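PDB 5G4I: phospholyase from Arthrobacter aurescens, which uses pyridoxal phosphate to break down phosphoethanolamine into acetaldehyde, ammonia and phosphate, although its fold is that of a class III transaminase. Local coordinates for residues G120-R132 with Y147-T159. Residues are numbered along the deposited sequence; the frame is centred on the assembly and turned at random.
Sequences GSEANELALRIAR and YHGNTTSLAEITT. With PLP (pyridoxal-5'-phosphate), chain C.
Glu125 reaches across from helix 120-135 to take two hydroxyls of the facing segment on a single oxygen. Its CB lies 4.1 Å from Thr151 CG2. CG leaves anti to the backbone N (chi1 179°), and a bend at chi2 (75°) swings the carboxylate over to the start of helix 152-155. CD comes within 3.3 Å of Ser153 OG. At the tip, OE1 accepts from Ser153 OG at 2.5 Å and from Thr151 OG1 at 2.7 Å, the two donors coming in from opposite faces of the carboxylate plane. OE2 takes a water and the backbone N of Thr152 of the second subunit, so the buried acid is gripped at both oxygens and also ties into the dimer interface. Thr151 is the N-cap here: while giving its proton to Glu125, its OG1 accepts from Leu154 N.

Further toward the N-terminus, the helix does what is expected in a fold-type I PLP enzyme, aiming its first turn at the cofactor phosphate. Gly120 N and Ser121 N both donate to it, and Ser121 OG donates to PLP O3P at 2.6 Å. That same OG accepts from Asn150 N, so one hydroxyl links the phosphate to the 147-151 loop. One turn on, Asn124 ND2 meets a lone pair of His148 O at 2.9 Å, close to the amide plane of Asn124, whose OD1 is hydrogen-bonded to Thr278 OG1, so both ends of the amide are held; Asp251 of the cofactor pocket receives bonds from both Asn124 ND2 and His148 ND1. Between the polar ends Leu154 sits as a knob among Ser121, Asn124, Glu125 and Leu128, its CD2 3.6 Å from Leu128 CD1.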
loop_
_atom_site.group_PDB
_atom_site.type_symbol
_atom_site.label_atom_id
_atom_site.label_comp_id
_atom_site.label_asym_id
_atom_site.label_seq_id
_atom_site.Cartn_x
_atom_site.Cartn_y
_atom_site.Cartn_z
ATOM N N GLY A 120 -3.944 0.753 5.295
ATOM C CA GLY A 120 -3.655 1.300 6.660
ATOM C C GLY A 120 -2.189 1.314 6.928
ATOM O O GLY A 120 -1.671 2.297 7.573
ATOM N N SER A 121 -1.427 0.255 6.544
ATOM C CA SER A 121 0.083 0.281 6.776
ATOM C C SER A 121 0.685 1.459 6.041
ATOM O O SER A 121 1.615 2.126 6.570
ATOM C CB SER A 121 0.785 -1.096 6.402
ATOM O OG SER A 121 0.375 -2.119 7.286
ATOM N N GLU A 122 0.303 1.688 4.788
ATOM C CA GLU A 122 0.876 2.860 4.034
ATOM C C GLU A 122 0.562 4.127 4.790
ATOM O O GLU A 122 1.430 5.070 4.832
ATOM C CB GLU A 122 0.417 2.932 2.575
ATOM C CG GLU A 122 1.011 1.943 1.608
ATOM C CD GLU A 122 0.823 2.374 0.134
ATOM O OE1 GLU A 122 -0.302 2.869 -0.278
ATOM O OE2 GLU A 122 1.826 2.236 -0.684
ATOM N N ALA A 123 -0.641 4.232 5.354
ATOM C CA ALA A 123 -1.024 5.482 6.075
ATOM C C ALA A 123 -0.143 5.665 7.332
ATOM O O ALA A 123 0.394 6.778 7.606
ATOM C CB ALA A 123 -2.507 5.505 6.395
ATOM N N ASN A 124 -0.025 4.648 8.173
ATOM C CA ASN A 124 0.771 4.787 9.405
ATOM C C ASN A 124 2.258 4.956 9.066
ATOM O O ASN A 124 2.946 5.752 9.774
ATOM C CB ASN A 124 0.568 3.592 10.363
ATOM C CG ASN A 124 -0.710 3.659 11.161
ATOM O OD1 ASN A 124 -1.116 4.757 11.577
ATOM N ND2 ASN A 124 -1.283 2.523 11.487
ATOM N N GLU A 125 2.817 4.306 8.049
ATOM C CA GLU A 125 4.196 4.565 7.611
ATOM C C GLU A 125 4.364 6.014 7.291
ATOM O O GLU A 125 5.377 6.644 7.736
ATOM C CB GLU A 125 4.499 3.701 6.351
ATOM C CG GLU A 125 5.890 3.897 5.800
ATOM C CD GLU A 125 7.000 3.264 6.566
ATOM O OE1 GLU A 125 6.769 2.526 7.537
ATOM O OE2 GLU A 125 8.200 3.508 6.185
ATOM N N LEU A 126 3.465 6.605 6.500
ATOM C CA LEU A 126 3.572 8.045 6.121
ATOM C C LEU A 126 3.418 8.941 7.328
ATOM O O LEU A 126 4.192 9.944 7.446
ATOM C CB LEU A 126 2.554 8.370 5.013
ATOM C CG LEU A 126 2.479 9.820 4.572
ATOM C CD1 LEU A 126 3.782 10.303 3.997
ATOM C CD2 LEU A 126 1.338 9.973 3.517
ATOM N N ALA A 127 2.449 8.671 8.188
ATOM C CA ALA A 127 2.308 9.523 9.394
ATOM C C ALA A 127 3.568 9.530 10.237
ATOM O O ALA A 127 3.947 10.626 10.753
ATOM C CB ALA A 127 1.082 9.123 10.209
ATOM N N LEU A 128 4.215 8.368 10.469
ATOM C CA LEU A 128 5.476 8.341 11.283
ATOM C C LEU A 128 6.544 9.173 10.570
ATOM O O LEU A 128 7.395 9.831 11.213
ATOM C CB LEU A 128 5.943 6.884 11.540
ATOM C CG LEU A 128 5.111 6.034 12.491
ATOM C CD1 LEU A 128 5.735 4.679 12.516
ATOM C CD2 LEU A 128 5.146 6.639 13.886
ATOM N N ARG A 129 6.600 9.084 9.224
ATOM C CA ARG A 129 7.580 9.833 8.413
ATOM C C ARG A 129 7.381 11.329 8.502
ATOM O O ARG A 129 8.379 12.138 8.725
ATOM C CB ARG A 129 7.580 9.253 6.977
ATOM C CG ARG A 129 8.714 9.861 6.062
ATOM C CD ARG A 129 8.709 9.216 4.657
ATOM N NE ARG A 129 9.713 9.926 3.817
ATOM C CZ ARG A 129 9.625 10.151 2.507
ATOM N NH1 ARG A 129 8.689 9.580 1.773
ATOM N NH2 ARG A 129 10.539 10.897 1.888
ATOM N N ILE A 130 6.171 11.809 8.325
ATOM C CA ILE A 130 5.823 13.279 8.527
ATOM C C ILE A 130 6.256 13.667 9.898
ATOM O O ILE A 130 6.928 14.755 10.041
ATOM C CB ILE A 130 4.301 13.468 8.317
ATOM C CG1 ILE A 130 3.884 13.291 6.844
ATOM C CG2 ILE A 130 3.891 14.892 8.792
ATOM C CD1 ILE A 130 2.348 13.062 6.650
ATOM N N ALA A 131 5.903 12.930 10.921
ATOM C CA ALA A 131 6.221 13.308 12.289
ATOM C C ALA A 131 7.730 13.375 12.523
ATOM O O ALA A 131 8.242 14.353 13.195
ATOM C CB ALA A 131 5.546 12.397 13.306
ATOM N N ARG A 132 8.479 12.349 12.113
ATOM C CA ARG A 132 9.998 12.316 12.366
ATOM C C ARG A 132 10.609 13.549 11.701
ATOM O O ARG A 132 11.493 14.262 12.341
ATOM C CB ARG A 132 10.571 11.012 11.696
ATOM C CG ARG A 132 11.852 10.512 12.175
ATOM C CD ARG A 132 12.240 9.251 11.434
ATOM N NE ARG A 132 11.255 8.179 11.508
ATOM C CZ ARG A 132 10.519 7.691 10.489
ATOM N NH1 ARG A 132 10.628 8.131 9.292
ATOM N NH2 ARG A 132 9.674 6.695 10.786
ATOM N N TYR A 147 -0.689 -3.252 17.468
ATOM C CA TYR A 147 -0.317 -3.587 16.091
ATOM C C TYR A 147 -0.813 -2.482 15.135
ATOM O O TYR A 147 -2.010 -2.164 15.095
ATOM C CB TYR A 147 -0.846 -4.959 15.653
ATOM C CG TYR A 147 -0.557 -5.256 14.189
ATOM C CD1 TYR A 147 0.721 -5.550 13.760
ATOM C CD2 TYR A 147 -1.563 -5.148 13.202
ATOM C CE1 TYR A 147 1.041 -5.764 12.446
ATOM C CE2 TYR A 147 -1.273 -5.422 11.866
ATOM C CZ TYR A 147 0.018 -5.718 11.480
ATOM O OH TYR A 147 0.330 -5.921 10.157
ATOM N N HIS A 148 0.141 -1.845 14.428
ATOM C CA HIS A 148 -0.199 -0.703 13.552
ATOM C C HIS A 148 0.182 -0.897 12.081
ATOM O O HIS A 148 0.010 -0.022 11.225
ATOM C CB HIS A 148 0.475 0.593 14.148
ATOM C CG HIS A 148 -0.045 0.944 15.498
ATOM N ND1 HIS A 148 -1.290 1.465 15.715
ATOM C CD2 HIS A 148 0.515 0.823 16.741
ATOM C CE1 HIS A 148 -1.476 1.632 17.004
ATOM N NE2 HIS A 148 -0.425 1.210 17.660
ATOM N N GLY A 149 0.691 -2.076 11.718
ATOM C CA GLY A 149 0.994 -2.434 10.334
ATOM C C GLY A 149 2.314 -3.173 10.110
ATOM O O GLY A 149 2.984 -3.588 11.068
ATOM N N ASN A 150 2.641 -3.365 8.806
ATOM C CA ASN A 150 3.572 -4.427 8.404
ATOM C C ASN A 150 4.852 -4.002 7.651
ATOM O O ASN A 150 5.552 -4.858 7.041
ATOM C CB ASN A 150 2.756 -5.437 7.600
ATOM C CG ASN A 150 2.196 -4.825 6.354
ATOM O OD1 ASN A 150 2.758 -3.885 5.775
ATOM N ND2 ASN A 150 1.017 -5.299 5.893
ATOM N N THR A 151 5.161 -2.707 7.615
ATOM C CA THR A 151 6.413 -2.151 7.047
ATOM C C THR A 151 7.594 -2.444 8.017
ATOM O O THR A 151 7.392 -2.833 9.200
ATOM C CB THR A 151 6.337 -0.658 6.742
ATOM O OG1 THR A 151 6.142 -0.020 8.018
ATOM C CG2 THR A 151 5.198 -0.343 5.751
ATOM N N THR A 152 8.838 -2.127 7.599
ATOM C CA THR A 152 10.020 -2.164 8.508
ATOM C C THR A 152 9.867 -1.182 9.680
ATOM O O THR A 152 10.019 -1.570 10.854
ATOM C CB THR A 152 11.308 -1.857 7.733
ATOM O OG1 THR A 152 11.507 -2.908 6.769
ATOM C CG2 THR A 152 12.477 -1.828 8.705
ATOM N N SER A 153 9.494 0.065 9.408
ATOM C CA SER A 153 9.384 1.030 10.542
ATOM C C SER A 153 8.305 0.662 11.549
ATOM O O SER A 153 8.419 0.923 12.772
ATOM C CB SER A 153 9.301 2.519 10.105
ATOM O OG SER A 153 7.963 2.915 9.755
ATOM N N LEU A 154 7.228 0.043 11.055
ATOM C CA LEU A 154 6.157 -0.447 11.926
ATOM C C LEU A 154 6.521 -1.754 12.678
ATOM O O LEU A 154 6.163 -1.949 13.837
ATOM C CB LEU A 154 4.856 -0.540 11.135
ATOM C CG LEU A 154 4.281 0.812 10.660
ATOM C CD1 LEU A 154 3.159 0.607 9.602
ATOM C CD2 LEU A 154 3.773 1.704 11.765
ATOM N N ALA A 155 7.230 -2.669 12.011
ATOM C CA ALA A 155 7.708 -3.844 12.699
ATOM C C ALA A 155 8.584 -3.535 13.893
ATOM O O ALA A 155 8.416 -4.184 14.930
ATOM C CB ALA A 155 8.499 -4.719 11.706
ATOM N N GLU A 156 9.414 -2.496 13.756
ATOM C CA GLU A 156 10.296 -2.084 14.860
ATOM C C GLU A 156 9.560 -1.578 16.089
ATOM O O GLU A 156 10.217 -1.438 17.170
ATOM C CB GLU A 156 11.313 -1.038 14.356
ATOM C CG GLU A 156 12.334 -1.601 13.333
ATOM C CD GLU A 156 13.231 -0.544 12.717
ATOM O OE1 GLU A 156 13.012 0.660 12.925
ATOM O OE2 GLU A 156 14.078 -0.891 11.870
ATOM N N ILE A 157 8.266 -1.205 15.958
ATOM C CA ILE A 157 7.501 -0.684 17.117
ATOM C C ILE A 157 6.444 -1.678 17.579
ATOM O O ILE A 157 5.696 -1.403 18.506
ATOM C CB ILE A 157 6.880 0.712 16.814
ATOM C CG1 ILE A 157 5.607 0.611 15.936
ATOM C CG2 ILE A 157 7.889 1.659 16.234
ATOM C CD1 ILE A 157 4.913 1.922 15.621
ATOM N N THR A 158 6.311 -2.864 16.903
ATOM C CA THR A 158 5.237 -3.821 17.148
ATOM C C THR A 158 5.411 -4.621 18.457
ATOM O O THR A 158 6.462 -5.244 18.661
ATOM C CB THR A 158 5.101 -4.794 15.961
ATOM O OG1 THR A 158 4.730 -4.056 14.762
ATOM C CG2 THR A 158 4.076 -5.846 16.186
ATOM N N THR A 159 4.353 -4.640 19.324
ATOM C CA THR A 159 4.372 -5.337 20.611
ATOM C C THR A 159 3.295 -6.441 20.704
ATOM O O THR A 159 3.434 -7.343 21.615
ATOM C CB THR A 159 4.221 -4.350 21.729
ATOM O OG1 THR A 159 2.975 -3.642 21.565
ATOM C CG2 THR A 159 5.399 -3.376 21.799
HETATM N N1 PLP C . -3.665 -0.385 12.377
HETATM C C2 PLP C . -4.750 -1.008 12.898
HETATM C C2A PLP C . -5.336 -0.532 14.201
HETATM C C3 PLP C . -5.364 -2.157 12.186
HETATM O O3 PLP C . -6.455 -2.798 12.689
HETATM C C4 PLP C . -4.744 -2.580 10.910
HETATM C C4A PLP C . -5.284 -3.715 10.129
HETATM C C5 PLP C . -3.560 -1.815 10.450
HETATM C C6 PLP C . -3.089 -0.755 11.220
HETATM C C5A PLP C . -2.870 -2.184 9.156
HETATM O O4P PLP C . -3.829 -2.238 8.103
HETATM P P PLP C . -3.437 -2.870 6.674
HETATM O O1P PLP C . -3.495 -4.360 6.907
HETATM O O2P PLP C . -4.502 -2.344 5.740
HETATM O O3P PLP C . -2.052 -2.333 6.406
HETATM O O HOH W 1 7.767 5.584 8.756
HETATM O O HOH W 2 10.140 1.665 6.573
#